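PDB 5IZ5: cytosolic phospholipase A2 delta, which hydrolyses glycerophospholipids at the sn-2 position in a calcium-dependent manner, with a preference for linoleic acid there. Local coordinates for residues I155-I160 against V284-N289; R300-V305 against D322-V327; E394-S399 against S773-K778; L732-V737 against Y791-S796. The protein carries 3 engineered substitutions. All blocks are in the same frame, centred on the assembly; numbering follows the deposited sequence.

Contact 1: residues I155-I160 against V284-N289; sequences ITNKVI and VHLGFN
Asn157 and Gly287 bring the two backbones closest, with 5.1 Å between Asn157 CA and Gly287 CA. The segments are not paired as strands. Residues 155-160 hold the turn of a beta hairpin and the ends of its strands, 152-156 and 160-172. Residues 284-289 carry the short strand 285-286, which pairs with strand 499-501 of the catalytic sheet. Asn157 gives the turn an Asx motif. Asn157 CG sits between the backbone N and the carbonyl carbon (chi1 58°), which swings OD1 back over the turn. Asn157 OD1 accepts from Val159 N at 3.0 Å, the Asx turn. Asn157 OD1 also accepts from Ile160 N at 2.9 Å. ND2 donates to Tyr497 O, so one side chain shapes the hairpin and ties it to the catalytic part. With a leucine at Asn157, both turn nitrogens would probably be left without this acceptor, and Tyr497 O without its donor. Apolar contacts flank the amide. On one side Leu286 CD2 meets Ile160 CG2 at 3.8 Å, and Leu286 CD1 reaches towards Ile155 CG2. On the other, Val159 CG1 presses close against Phe288 CE2, at 3.2 Å. The Phe288 ring plane and the Asn157 amide plane are 36° apart; the ring also meets His622. Asn157 O lies in the plane of the Phe288 ring at its edge, 3.9 Å from Phe288 CD2.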
loop_
_atom_site.group_PDB
_atom_site.type_symbol
_atom_site.label_atom_id
_atom_site.label_comp_id
_atom_site.label_asym_id
_atom_site.label_seq_id
_atom_site.Cartn_x
_atom_site.Cartn_y
_atom_site.Cartn_z
ATOM N N ILE B 155 18.422 -13.581 -2.281
ATOM C CA ILE B 155 17.189 -13.845 -3.031
ATOM C C ILE B 155 16.693 -12.518 -3.599
ATOM O O ILE B 155 16.563 -11.551 -2.848
ATOM C CB ILE B 155 16.083 -14.463 -2.152
ATOM C CG1 ILE B 155 16.586 -15.765 -1.513
ATOM C CG2 ILE B 155 14.826 -14.738 -2.979
ATOM C CD1 ILE B 155 15.695 -16.307 -0.411
ATOM N N THR B 156 16.422 -12.473 -4.908
ATOM C CA THR B 156 15.958 -11.248 -5.569
ATOM C C THR B 156 14.891 -11.453 -6.639
ATOM O O THR B 156 14.732 -12.544 -7.165
ATOM C CB THR B 156 17.079 -10.566 -6.363
ATOM O OG1 THR B 156 18.326 -11.230 -6.147
ATOM C CG2 THR B 156 17.170 -9.144 -6.011
ATOM N N ASN B 157 14.202 -10.364 -6.982
ATOM C CA ASN B 157 13.451 -10.256 -8.232
ATOM C C ASN B 157 14.089 -9.188 -9.139
ATOM O O ASN B 157 13.445 -8.674 -10.052
ATOM C CB ASN B 157 11.986 -9.912 -7.971
ATOM C CG ASN B 157 11.815 -8.615 -7.204
ATOM O OD1 ASN B 157 12.765 -7.846 -7.029
ATOM N ND2 ASN B 157 10.595 -8.355 -6.758
ATOM N N LYS B 158 15.346 -8.849 -8.842
ATOM C CA LYS B 158 16.154 -7.849 -9.561
ATOM C C LYS B 158 15.821 -6.386 -9.239
ATOM O O LYS B 158 16.431 -5.482 -9.809
ATOM C CB LYS B 158 16.130 -8.089 -11.077
ATOM C CG LYS B 158 16.611 -9.471 -11.491
ATOM C CD LYS B 158 18.022 -9.751 -11.002
ATOM C CE LYS B 158 18.485 -11.122 -11.479
ATOM N NZ LYS B 158 19.902 -11.157 -11.936
ATOM N N VAL B 159 14.878 -6.148 -8.326
ATOM C CA VAL B 159 14.665 -4.789 -7.796
ATOM C C VAL B 159 14.763 -4.789 -6.265
ATOM O O VAL B 159 15.440 -3.942 -5.701
ATOM C CB VAL B 159 13.399 -4.077 -8.350
ATOM C CG1 VAL B 159 12.813 -4.813 -9.541
ATOM C CG2 VAL B 159 12.362 -3.821 -7.274
ATOM N N ILE B 160 14.134 -5.762 -5.612
ATOM C CA ILE B 160 14.260 -5.956 -4.175
ATOM C C ILE B 160 15.186 -7.134 -3.920
ATOM O O ILE B 160 15.084 -8.140 -4.612
ATOM C CB ILE B 160 12.888 -6.304 -3.556
ATOM C CG1 ILE B 160 11.982 -5.063 -3.465
ATOM C CG2 ILE B 160 13.023 -6.993 -2.203
ATOM C CD1 ILE B 160 12.511 -3.924 -2.619
ATOM N N VAL B 284 7.363 -13.155 2.212
ATOM C CA VAL B 284 7.109 -12.186 1.145
ATOM C C VAL B 284 7.478 -12.791 -0.215
ATOM O O VAL B 284 8.616 -13.217 -0.415
ATOM C CB VAL B 284 7.888 -10.871 1.395
ATOM C CG1 VAL B 284 7.613 -9.854 0.294
ATOM C CG2 VAL B 284 7.516 -10.282 2.752
ATOM N N HIS B 285 6.507 -12.804 -1.135
ATOM C CA HIS B 285 6.674 -13.289 -2.508
ATOM C C HIS B 285 7.359 -12.208 -3.347
ATOM O O HIS B 285 6.867 -11.092 -3.454
ATOM C CB HIS B 285 5.301 -13.610 -3.150
ATOM C CG HIS B 285 4.394 -14.460 -2.302
ATOM N ND1 HIS B 285 3.015 -14.393 -2.391
ATOM C CD2 HIS B 285 4.661 -15.393 -1.354
ATOM C CE1 HIS B 285 2.477 -15.250 -1.540
ATOM N NE2 HIS B 285 3.452 -15.866 -0.895
ATOM N N LEU B 286 8.492 -12.542 -3.944
ATOM C CA LEU B 286 9.232 -11.609 -4.774
ATOM C C LEU B 286 9.182 -12.043 -6.229
ATOM O O LEU B 286 9.764 -13.056 -6.590
ATOM C CB LEU B 286 10.688 -11.585 -4.331
ATOM C CG LEU B 286 10.992 -11.099 -2.920
ATOM C CD1 LEU B 286 12.501 -11.074 -2.746
ATOM C CD2 LEU B 286 10.393 -9.737 -2.612
ATOM N N GLY B 287 8.519 -11.260 -7.070
ATOM C CA GLY B 287 8.473 -11.548 -8.501
ATOM C C GLY B 287 7.509 -10.616 -9.198
ATOM O O GLY B 287 6.589 -10.103 -8.568
ATOM N N PHE B 288 7.716 -10.408 -10.497
ATOM C CA PHE B 288 6.886 -9.486 -11.281
ATOM C C PHE B 288 5.910 -10.173 -12.214
ATOM O O PHE B 288 5.466 -9.599 -13.201
ATOM C CB PHE B 288 7.772 -8.537 -12.076
ATOM C CG PHE B 288 8.425 -7.512 -11.228
ATOM C CD1 PHE B 288 7.754 -6.343 -10.912
ATOM C CD2 PHE B 288 9.694 -7.729 -10.714
ATOM C CE1 PHE B 288 8.345 -5.392 -10.118
ATOM C CE2 PHE B 288 10.295 -6.783 -9.915
ATOM C CZ PHE B 288 9.618 -5.608 -9.616
ATOM N N ASN B 289 5.562 -11.405 -11.909
ATOM C CA ASN B 289 4.539 -12.064 -12.671
ATOM C C ASN B 289 3.490 -12.501 -11.698
ATOM O O ASN B 289 3.624 -12.305 -10.490
ATOM C CB ASN B 289 5.139 -13.187 -13.512
ATOM C CG ASN B 289 5.793 -12.656 -14.784
ATOM O OD1 ASN B 289 5.115 -12.233 -15.733
ATOM N ND2 ASN B 289 7.114 -12.651 -14.800
#

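Contact 2: residues R300-V305 against D322-V327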
loop_
_atom_site.group_PDB
_atom_site.type_symbol
_atom_site.label_atom_id
_atom_site.label_comp_id
_atom_site.label_asym_id
_atom_site.label_seq_id
_atom_site.Cartn_x
_atom_site.Cartn_y
_atom_site.Cartn_z
ATOM N N ARG B 300 -9.115 -21.861 -14.342
ATOM C CA ARG B 300 -10.479 -22.133 -13.905
ATOM C C ARG B 300 -11.478 -21.138 -14.506
ATOM O O ARG B 300 -12.512 -21.535 -15.050
ATOM C CB ARG B 300 -10.548 -22.125 -12.370
ATOM C CG ARG B 300 -9.878 -23.332 -11.737
ATOM C CD ARG B 300 -10.043 -23.455 -10.233
ATOM N NE ARG B 300 -10.008 -22.192 -9.479
ATOM C CZ ARG B 300 -8.942 -21.705 -8.836
ATOM N NH1 ARG B 300 -7.777 -22.341 -8.851
ATOM N NH2 ARG B 300 -9.042 -20.562 -8.169
ATOM N N ARG B 301 -11.152 -19.850 -14.445
ATOM C CA ARG B 301 -12.073 -18.807 -14.891
ATOM C C ARG B 301 -12.291 -18.840 -16.404
ATOM O O ARG B 301 -13.401 -18.626 -16.870
ATOM C CB ARG B 301 -11.573 -17.416 -14.460
ATOM C CG ARG B 301 -12.520 -16.261 -14.767
ATOM C CD ARG B 301 -13.870 -16.436 -14.092
ATOM N NE ARG B 301 -14.770 -15.323 -14.362
ATOM C CZ ARG B 301 -16.036 -15.266 -13.956
ATOM N NH1 ARG B 301 -16.573 -16.262 -13.253
ATOM N NH2 ARG B 301 -16.775 -14.207 -14.260
ATOM N N LYS B 302 -11.232 -19.099 -17.161
ATOM C CA LYS B 302 -11.316 -19.076 -18.626
ATOM C C LYS B 302 -12.229 -20.144 -19.223
ATOM O O LYS B 302 -12.742 -19.965 -20.330
ATOM C CB LYS B 302 -9.927 -19.145 -19.254
ATOM C CG LYS B 302 -9.223 -17.801 -19.198
ATOM C CD LYS B 302 -7.792 -17.880 -19.691
ATOM C CE LYS B 302 -7.094 -16.547 -19.477
ATOM N NZ LYS B 302 -5.695 -16.577 -19.976
ATOM N N GLN B 303 -12.426 -21.246 -18.501
ATOM C CA GLN B 303 -13.432 -22.232 -18.895
ATOM C C GLN B 303 -14.827 -21.640 -18.801
ATOM O O GLN B 303 -15.638 -21.816 -19.710
ATOM C CB GLN B 303 -13.363 -23.483 -18.019
ATOM C CG GLN B 303 -12.277 -24.460 -18.450
ATOM C CD GLN B 303 -12.706 -25.255 -19.680
ATOM O OE1 GLN B 303 -13.468 -26.220 -19.575
ATOM N NE2 GLN B 303 -12.240 -24.836 -20.852
ATOM N N VAL B 304 -15.099 -20.942 -17.700
ATOM C CA VAL B 304 -16.403 -20.309 -17.498
ATOM C C VAL B 304 -16.614 -19.196 -18.525
ATOM O O VAL B 304 -17.713 -19.028 -19.047
ATOM C CB VAL B 304 -16.570 -19.752 -16.062
ATOM C CG1 VAL B 304 -17.902 -19.028 -15.907
ATOM C CG2 VAL B 304 -16.474 -20.875 -15.034
ATOM N N VAL B 305 -15.552 -18.456 -18.824
ATOM C CA VAL B 305 -15.613 -17.378 -19.812
ATOM C C VAL B 305 -15.819 -17.913 -21.234
ATOM O O VAL B 305 -16.637 -17.382 -21.988
ATOM C CB VAL B 305 -14.340 -16.506 -19.772
ATOM C CG1 VAL B 305 -14.337 -15.491 -20.904
ATOM C CG2 VAL B 305 -14.222 -15.790 -18.428
ATOM N N ASP B 322 -6.176 -20.229 -25.520
ATOM C CA ASP B 322 -5.416 -19.088 -26.039
ATOM C C ASP B 322 -6.244 -18.056 -26.798
ATOM O O ASP B 322 -5.746 -16.972 -27.087
ATOM C CB ASP B 322 -4.301 -19.587 -26.967
ATOM C CG ASP B 322 -4.840 -20.404 -28.132
ATOM O OD1 ASP B 322 -4.782 -21.652 -28.052
ATOM O OD2 ASP B 322 -5.350 -19.804 -29.106
ATOM N N GLU B 323 -7.480 -18.393 -27.152
ATOM C CA GLU B 323 -8.340 -17.453 -27.864
ATOM C C GLU B 323 -9.275 -16.691 -26.932
ATOM O O GLU B 323 -9.863 -15.712 -27.355
ATOM C CB GLU B 323 -9.133 -18.198 -28.934
ATOM C CG GLU B 323 -10.100 -17.384 -29.790
ATOM C CD GLU B 323 -9.460 -16.161 -30.424
ATOM O OE1 GLU B 323 -8.616 -16.358 -31.319
ATOM O OE2 GLU B 323 -9.797 -15.014 -30.043
ATOM N N VAL B 324 -9.387 -17.111 -25.672
ATOM C CA VAL B 324 -10.324 -16.489 -24.738
ATOM C C VAL B 324 -9.812 -15.098 -24.365
ATOM O O VAL B 324 -8.731 -14.973 -23.775
ATOM C CB VAL B 324 -10.521 -17.329 -23.449
ATOM C CG1 VAL B 324 -11.545 -16.673 -22.529
ATOM C CG2 VAL B 324 -10.981 -18.739 -23.796
ATOM N N PRO B 325 -10.575 -14.046 -24.711
ATOM C CA PRO B 325 -10.131 -12.701 -24.363
ATOM C C PRO B 325 -10.255 -12.423 -22.864
ATOM O O PRO B 325 -11.171 -12.926 -22.212
ATOM C CB PRO B 325 -11.083 -11.806 -25.157
ATOM C CG PRO B 325 -12.341 -12.602 -25.217
ATOM C CD PRO B 325 -11.891 -14.027 -25.377
ATOM N N VAL B 326 -9.315 -11.648 -22.334
ATOM C CA VAL B 326 -9.318 -11.269 -20.925
ATOM C C VAL B 326 -10.098 -9.962 -20.793
ATOM O O VAL B 326 -9.700 -8.925 -21.329
ATOM C CB VAL B 326 -7.882 -11.121 -20.384
ATOM C CG1 VAL B 326 -7.886 -10.719 -18.915
ATOM C CG2 VAL B 326 -7.109 -12.424 -20.567
ATOM N N VAL B 327 -11.222 -10.033 -20.093
ATOM C CA VAL B 327 -12.120 -8.896 -19.924
ATOM C C VAL B 327 -12.082 -8.423 -18.473
ATOM O O VAL B 327 -12.135 -9.234 -17.554
ATOM C CB VAL B 327 -13.570 -9.275 -20.285
ATOM C CG1 VAL B 327 -14.516 -8.108 -20.045
ATOM C CG2 VAL B 327 -13.657 -9.734 -21.738
#
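Val305 and Val324 form the tight part of this contact. Their CG1 methyls approach to 3.4 Å, Val305 CG1 against Val324 CG1, which is closer than usual van der Waals distance. Each of these methyls is anti to its own backbone N (chi1 173° in Val305, -178° in Val324), and that turns the two towards each other. Val324 CG1 also lies 3.9 Å from Val305 CB and 4.2 Å from Lys302 CG. Val324 thus packs against two helix residues three positions apart, Lys302 and Val305. Its second methyl, Val324 CG2, faces the backbone and lies 4.1 Å from Lys302 O. Ala306 of the same helix continues this surface. The Lys302 side makes the looser part. Its side chain is extended and partly exposed, and it runs past the loop with Lys302 CE 4.3 Å from Val326 CG2. Only its aliphatic part takes part here. The side-chain packing is apolar, and polar bonds to other parts of the chain hold the loop: Val324 O accepts from Arg811 NH1, and Val326 N donates to Asp671 OD2. In the alpha/beta catalytic domain, the loop after helix 292-313 turns back along that helix before entering strand 327-331. That central strand lies between the parallel strands 360-363 and 672-676. Helix 797-810 also meets the loop, with Leu808 and Ala807 against Pro325 and Leu804 against Val327.

Contact 3: residues E394-S399 against S773-K778. With SO4 (sulfate ion), chain M.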
loop_
_atom_site.group_PDB
_atom_site.type_symbol
_atom_site.label_atom_id
_atom_site.label_comp_id
_atom_site.label_asym_id
_atom_site.label_seq_id
_atom_site.Cartn_x
_atom_site.Cartn_y
_atom_site.Cartn_z
ATOM N N GLU B 394 -31.895 -1.202 1.776
ATOM C CA GLU B 394 -32.489 -1.079 3.104
ATOM C C GLU B 394 -31.536 -0.419 4.100
ATOM O O GLU B 394 -31.942 0.453 4.876
ATOM C CB GLU B 394 -32.956 -2.446 3.603
ATOM C CG GLU B 394 -34.189 -2.940 2.857
ATOM C CD GLU B 394 -34.608 -4.352 3.228
ATOM O OE1 GLU B 394 -33.913 -5.005 4.033
ATOM O OE2 GLU B 394 -35.645 -4.809 2.703
ATOM N N HIS B 395 -30.264 -0.811 4.059
ATOM C CA HIS B 395 -29.261 -0.207 4.935
ATOM C C HIS B 395 -28.966 1.233 4.559
ATOM O O HIS B 395 -28.707 2.061 5.426
ATOM C CB HIS B 395 -27.982 -1.047 4.951
ATOM C CG HIS B 395 -28.108 -2.282 5.785
ATOM N ND1 HIS B 395 -28.107 -2.241 7.160
ATOM C CD2 HIS B 395 -28.282 -3.579 5.447
ATOM C CE1 HIS B 395 -28.255 -3.463 7.637
ATOM N NE2 HIS B 395 -28.364 -4.294 6.616
ATOM N N LEU B 396 -29.014 1.540 3.267
ATOM C CA LEU B 396 -28.772 2.905 2.821
ATOM C C LEU B 396 -29.971 3.811 3.162
ATOM O O LEU B 396 -29.814 5.024 3.295
ATOM C CB LEU B 396 -28.436 2.932 1.327
ATOM C CG LEU B 396 -27.545 4.059 0.787
ATOM C CD1 LEU B 396 -26.284 4.277 1.605
ATOM C CD2 LEU B 396 -27.166 3.752 -0.654
ATOM N N ALA B 397 -31.147 3.209 3.342
ATOM C CA ALA B 397 -32.377 3.942 3.672
ATOM C C ALA B 397 -32.535 4.272 5.154
ATOM O O ALA B 397 -33.122 5.296 5.493
ATOM C CB ALA B 397 -33.597 3.167 3.184
ATOM N N LYS B 398 -32.031 3.409 6.033
ATOM C CA LYS B 398 -32.214 3.598 7.480
ATOM C C LYS B 398 -31.558 4.885 7.979
ATOM O O LYS B 398 -30.595 5.376 7.384
ATOM C CB LYS B 398 -31.659 2.401 8.258
ATOM C CG LYS B 398 -30.141 2.372 8.330
ATOM C CD LYS B 398 -29.615 1.035 8.816
ATOM C CE LYS B 398 -28.102 0.972 8.676
ATOM N NZ LYS B 398 -27.517 -0.053 9.577
ATOM N N SER B 399 -32.080 5.413 9.080
ATOM C CA SER B 399 -31.569 6.657 9.658
ATOM C C SER B 399 -30.164 6.471 10.218
ATOM O O SER B 399 -29.923 5.580 11.024
ATOM C CB SER B 399 -32.489 7.162 10.772
ATOM O OG SER B 399 -31.882 8.231 11.484
ATOM N N SER B 773 -20.615 12.561 0.406
ATOM C CA SER B 773 -20.740 12.223 1.815
ATOM C C SER B 773 -22.116 11.735 2.230
ATOM O O SER B 773 -22.251 11.257 3.338
ATOM C CB SER B 773 -20.304 13.387 2.693
ATOM O OG SER B 773 -18.914 13.622 2.531
ATOM N N ASN B 774 -23.137 11.857 1.379
ATOM C CA ASN B 774 -24.470 11.406 1.764
ATOM C C ASN B 774 -24.497 9.893 1.907
ATOM O O ASN B 774 -24.128 9.171 0.987
ATOM C CB ASN B 774 -25.536 11.859 0.764
ATOM C CG ASN B 774 -26.947 11.535 1.225
ATOM O OD1 ASN B 774 -27.182 11.238 2.397
ATOM N ND2 ASN B 774 -27.901 11.598 0.303
ATOM N N MET B 775 -24.939 9.438 3.074
ATOM C CA MET B 775 -25.021 8.021 3.393
ATOM C C MET B 775 -26.462 7.592 3.691
ATOM O O MET B 775 -26.691 6.501 4.212
ATOM C CB MET B 775 -24.105 7.714 4.591
ATOM C CG MET B 775 -22.613 7.661 4.261
ATOM S SD MET B 775 -22.112 6.305 3.167
ATOM C CE MET B 775 -23.075 4.935 3.800
ATOM N N THR B 776 -27.427 8.448 3.360
ATOM C CA THR B 776 -28.842 8.135 3.534
ATOM C C THR B 776 -29.585 8.385 2.227
ATOM O O THR B 776 -29.744 9.527 1.805
ATOM C CB THR B 776 -29.480 8.973 4.652
ATOM O OG1 THR B 776 -28.636 8.939 5.809
ATOM C CG2 THR B 776 -30.865 8.429 5.011
ATOM N N TYR B 777 -30.004 7.301 1.581
ATOM C CA TYR B 777 -30.741 7.361 0.325
ATOM C C TYR B 777 -32.169 6.921 0.590
ATOM O O TYR B 777 -32.389 5.837 1.124
ATOM C CB TYR B 777 -30.128 6.404 -0.703
ATOM C CG TYR B 777 -28.860 6.861 -1.404
ATOM C CD1 TYR B 777 -28.464 6.262 -2.594
ATOM C CD2 TYR B 777 -28.064 7.883 -0.895
ATOM C CE1 TYR B 777 -27.312 6.657 -3.250
ATOM C CE2 TYR B 777 -26.910 8.285 -1.550
ATOM C CZ TYR B 777 -26.536 7.665 -2.725
ATOM O OH TYR B 777 -25.391 8.063 -3.376
ATOM N N LYS B 778 -33.138 7.757 0.226
ATOM C CA LYS B 778 -34.533 7.318 0.170
ATOM C C LYS B 778 -34.609 6.204 -0.862
ATOM O O LYS B 778 -33.959 6.286 -1.904
ATOM C CB LYS B 778 -35.448 8.469 -0.234
ATOM C CG LYS B 778 -35.581 9.549 0.827
ATOM C CD LYS B 778 -35.892 10.914 0.228
ATOM C CE LYS B 778 -37.223 10.929 -0.508
ATOM N NZ LYS B 778 -37.636 12.317 -0.846
HETATM S S SO4 M . -30.545 10.142 8.733
HETATM O O1 SO4 M . -31.850 9.903 8.073
HETATM O O2 SO4 M . -29.475 9.424 8.004
HETATM O O3 SO4 M . -30.256 11.592 8.743
HETATM O O4 SO4 M . -30.594 9.662 10.129
#
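Leu396 meets Tyr777 through both backbone and side chain. Tyr777 N donates to Leu396 O at 2.9 Å, with an N-H...O angle of 157°. The nitrogen stands above the carbonyl plane, 44° out of it. Thr776 CA adds a CA-H...O contact to the same oxygen, and Ala397 CA makes another to Tyr777 O. The side chains of Leu396 and Tyr777 lie side by side, pointing the same way. Leu396 CG is anti to the backbone N (chi1 -152°), and CD2 covers one face of the Tyr777 ring, 3.8 Å from its centroid. This is a CH-pi contact. The other branch, Leu396 CD1, lies 3.5 Å from Met775 O and 3.9 Å from Met775 CE. The next shell fixes the loop. Asn774 OD1 accepts from Thr776 N at 3.0 Å, forming an Asx turn. Lys400 NZ donates to Met775 O, and also to His395 O and Lys398 O, so it joins the loop to the helix end. A sulfate, probably from the crystallisation liquor, sits near Ser399 and Thr776; its modelled distances to their hydroxyls are too short to rely on. Met775 lies near Gly335, a substrate-binding residue, without touching it. The contact joins the C-terminal end of helix 386-397 to the loop leading into helix 779-794. Phe782 of the latter packs on Leu396, while helix 335-351 meets Leu396 through Met339 and Thr340.

Contact 4: residues L732-V737 against Y791-S796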
loop_
_atom_site.group_PDB
_atom_site.type_symbol
_atom_site.label_atom_id
_atom_site.label_comp_id
_atom_site.label_asym_id
_atom_site.label_seq_id
_atom_site.Cartn_x
_atom_site.Cartn_y
_atom_site.Cartn_z
ATOM N N LEU B 732 -14.512 0.359 -23.266
ATOM C CA LEU B 732 -15.894 0.798 -23.312
ATOM C C LEU B 732 -16.162 1.556 -22.032
ATOM O O LEU B 732 -16.133 0.978 -20.946
ATOM C CB LEU B 732 -16.847 -0.391 -23.416
ATOM C CG LEU B 732 -17.607 -0.618 -24.722
ATOM C CD1 LEU B 732 -16.826 -0.184 -25.952
ATOM C CD2 LEU B 732 -18.004 -2.079 -24.837
ATOM N N HIS B 733 -16.440 2.845 -22.173
ATOM C CA HIS B 733 -16.565 3.747 -21.045
ATOM C C HIS B 733 -18.020 4.143 -20.809
ATOM O O HIS B 733 -18.708 4.596 -21.733
ATOM C CB HIS B 733 -15.729 4.986 -21.317
ATOM C CG HIS B 733 -15.667 5.934 -20.165
ATOM N ND1 HIS B 733 -14.983 5.651 -19.002
ATOM C CD2 HIS B 733 -16.188 7.173 -20.005
ATOM C CE1 HIS B 733 -15.091 6.673 -18.173
ATOM N NE2 HIS B 733 -15.818 7.609 -18.756
ATOM N N PHE B 734 -18.472 3.982 -19.567
ATOM C CA PHE B 734 -19.851 4.243 -19.182
ATOM C C PHE B 734 -19.910 5.381 -18.167
ATOM O O PHE B 734 -19.795 5.152 -16.962
ATOM C CB PHE B 734 -20.478 2.991 -18.573
ATOM C CG PHE B 734 -20.493 1.812 -19.500
ATOM C CD1 PHE B 734 -21.649 1.474 -20.199
ATOM C CD2 PHE B 734 -19.347 1.049 -19.689
ATOM C CE1 PHE B 734 -21.659 0.390 -21.060
ATOM C CE2 PHE B 734 -19.350 -0.032 -20.548
ATOM C CZ PHE B 734 -20.508 -0.361 -21.236
ATOM N N PRO B 735 -20.098 6.620 -18.649
ATOM C CA PRO B 735 -20.202 7.726 -17.709
ATOM C C PRO B 735 -21.526 7.722 -16.965
ATOM O O PRO B 735 -22.510 7.135 -17.430
ATOM C CB PRO B 735 -20.087 8.960 -18.605
ATOM C CG PRO B 735 -20.568 8.517 -19.935
ATOM C CD PRO B 735 -20.210 7.063 -20.052
ATOM N N LEU B 736 -21.550 8.367 -15.807
ATOM C CA LEU B 736 -22.782 8.467 -15.042
ATOM C C LEU B 736 -23.622 9.601 -15.619
ATOM O O LEU B 736 -23.403 10.772 -15.314
ATOM C CB LEU B 736 -22.488 8.696 -13.562
ATOM C CG LEU B 736 -23.708 8.721 -12.636
ATOM C CD1 LEU B 736 -24.555 7.460 -12.756
ATOM C CD2 LEU B 736 -23.236 8.904 -11.205
ATOM N N VAL B 737 -24.572 9.241 -16.475
ATOM C CA VAL B 737 -25.378 10.223 -17.187
ATOM C C VAL B 737 -26.800 9.704 -17.366
ATOM O O VAL B 737 -27.009 8.517 -17.598
ATOM C CB VAL B 737 -24.736 10.572 -18.553
ATOM C CG1 VAL B 737 -24.765 9.381 -19.509
ATOM C CG2 VAL B 737 -25.414 11.785 -19.175
ATOM N N TYR B 791 -29.983 0.178 -16.814
ATOM C CA TYR B 791 -30.444 0.537 -18.149
ATOM C C TYR B 791 -29.292 0.922 -19.076
ATOM O O TYR B 791 -29.203 0.421 -20.197
ATOM C CB TYR B 791 -31.451 1.683 -18.064
ATOM C CG TYR B 791 -31.845 2.234 -19.406
ATOM C CD1 TYR B 791 -32.946 1.731 -20.094
ATOM C CD2 TYR B 791 -31.119 3.260 -19.987
ATOM C CE1 TYR B 791 -33.308 2.239 -21.329
ATOM C CE2 TYR B 791 -31.471 3.771 -21.215
ATOM C CZ TYR B 791 -32.566 3.260 -21.885
ATOM O OH TYR B 791 -32.920 3.771 -23.113
ATOM N N ASN B 792 -28.419 1.812 -18.606
ATOM C CA ASN B 792 -27.293 2.303 -19.413
ATOM C C ASN B 792 -26.391 1.204 -19.945
ATOM O O ASN B 792 -25.833 1.329 -21.032
ATOM C CB ASN B 792 -26.439 3.294 -18.624
ATOM C CG ASN B 792 -27.114 4.634 -18.447
ATOM O OD1 ASN B 792 -28.245 4.838 -18.891
ATOM N ND2 ASN B 792 -26.419 5.561 -17.807
ATOM N N VAL B 793 -26.238 0.131 -19.181
ATOM C CA VAL B 793 -25.453 -1.005 -19.644
ATOM C C VAL B 793 -26.280 -1.882 -20.594
ATOM O O VAL B 793 -25.787 -2.284 -21.645
ATOM C CB VAL B 793 -24.886 -1.817 -18.461
ATOM C CG1 VAL B 793 -24.359 -3.170 -18.920
ATOM C CG2 VAL B 793 -23.776 -1.023 -17.786
ATOM N N GLN B 794 -27.528 -2.167 -20.232
ATOM C CA GLN B 794 -28.399 -2.983 -21.092
ATOM C C GLN B 794 -28.573 -2.378 -22.484
ATOM O O GLN B 794 -28.411 -3.062 -23.489
ATOM C CB GLN B 794 -29.758 -3.229 -20.436
ATOM C CG GLN B 794 -29.743 -4.416 -19.489
ATOM C CD GLN B 794 -31.064 -4.620 -18.776
ATOM O OE1 GLN B 794 -31.986 -3.816 -18.904
ATOM N NE2 GLN B 794 -31.158 -5.699 -18.012
ATOM N N THR B 795 -28.859 -1.084 -22.540
ATOM C CA THR B 795 -28.972 -0.386 -23.822
ATOM C C THR B 795 -27.672 -0.373 -24.637
ATOM O O THR B 795 -27.695 -0.043 -25.812
ATOM C CB THR B 795 -29.434 1.062 -23.634
ATOM O OG1 THR B 795 -30.020 1.534 -24.857
ATOM C CG2 THR B 795 -28.263 1.934 -23.261
ATOM N N SER B 796 -26.542 -0.689 -24.008
ATOM C CA SER B 796 -25.255 -0.735 -24.700
ATOM C C SER B 796 -24.851 -2.160 -25.063
ATOM O O SER B 796 -23.709 -2.399 -25.466
ATOM C CB SER B 796 -24.171 -0.117 -23.813
ATOM O OG SER B 796 -24.573 1.145 -23.331
HETATM O O HOH W 1 -23.318 4.816 -18.734
#
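Asn792 ND2 donates to Val737 O at 3.0 Å, with an N-H...O angle of 161°. Asn792 CG is anti to the carbonyl carbon (chi1 -73°), which brings ND2 to this oxygen. The bond lies in the carbonyl plane and close to the Asn792 amide plane. A water donates to Pro735 O at 2.8 Å and accepts a weak bond from Asn792 ND2. Within segment 791-796, Ser796 OG donates to Asn792 O at 2.6 Å. The apolar part belongs to Phe734, on strand 730-734 of the mixed catalytic sheet. Phe734 CD1 lies 4.1 Å from Val793 CG2, and Phe734 CE1 is 3.8 Å from Ser796 CB, which comes to the ring edge. Helices 779-794 and 797-810 pack on this strand; Ile800 of the latter touches both Phe734 and Val793. With a valine in place of Asn792, Val737 O would probably lose its donor, and the water one partner. The chemistry is therefore divided: one buried amide satisfies the chain leaving the strand, and an aromatic side chain packs that strand against the helix junction.

In the fold
From the N terminus, contact 1 comes first. It closes a long span without helix, about half of it strand, that brings the turn after strand 152-156 against strand 285-286 of the catalytic sheet. Contact 2 follows in series and closes a short one, folding the chain after helix 292-313 back onto that helix before strand 327-331. Contacts 3 and 4 come later and cross. Segment 732-737 lies inside the span closed by contact 3, while 791-796 lies beyond it. Together they bracket helix 779-794: the loop leading into it meets helix 386-397, and its far part meets strand 730-734 and the chain that follows. Contacts 1 and 4 reach the same mixed sheet; their centres are about 40 Å apart.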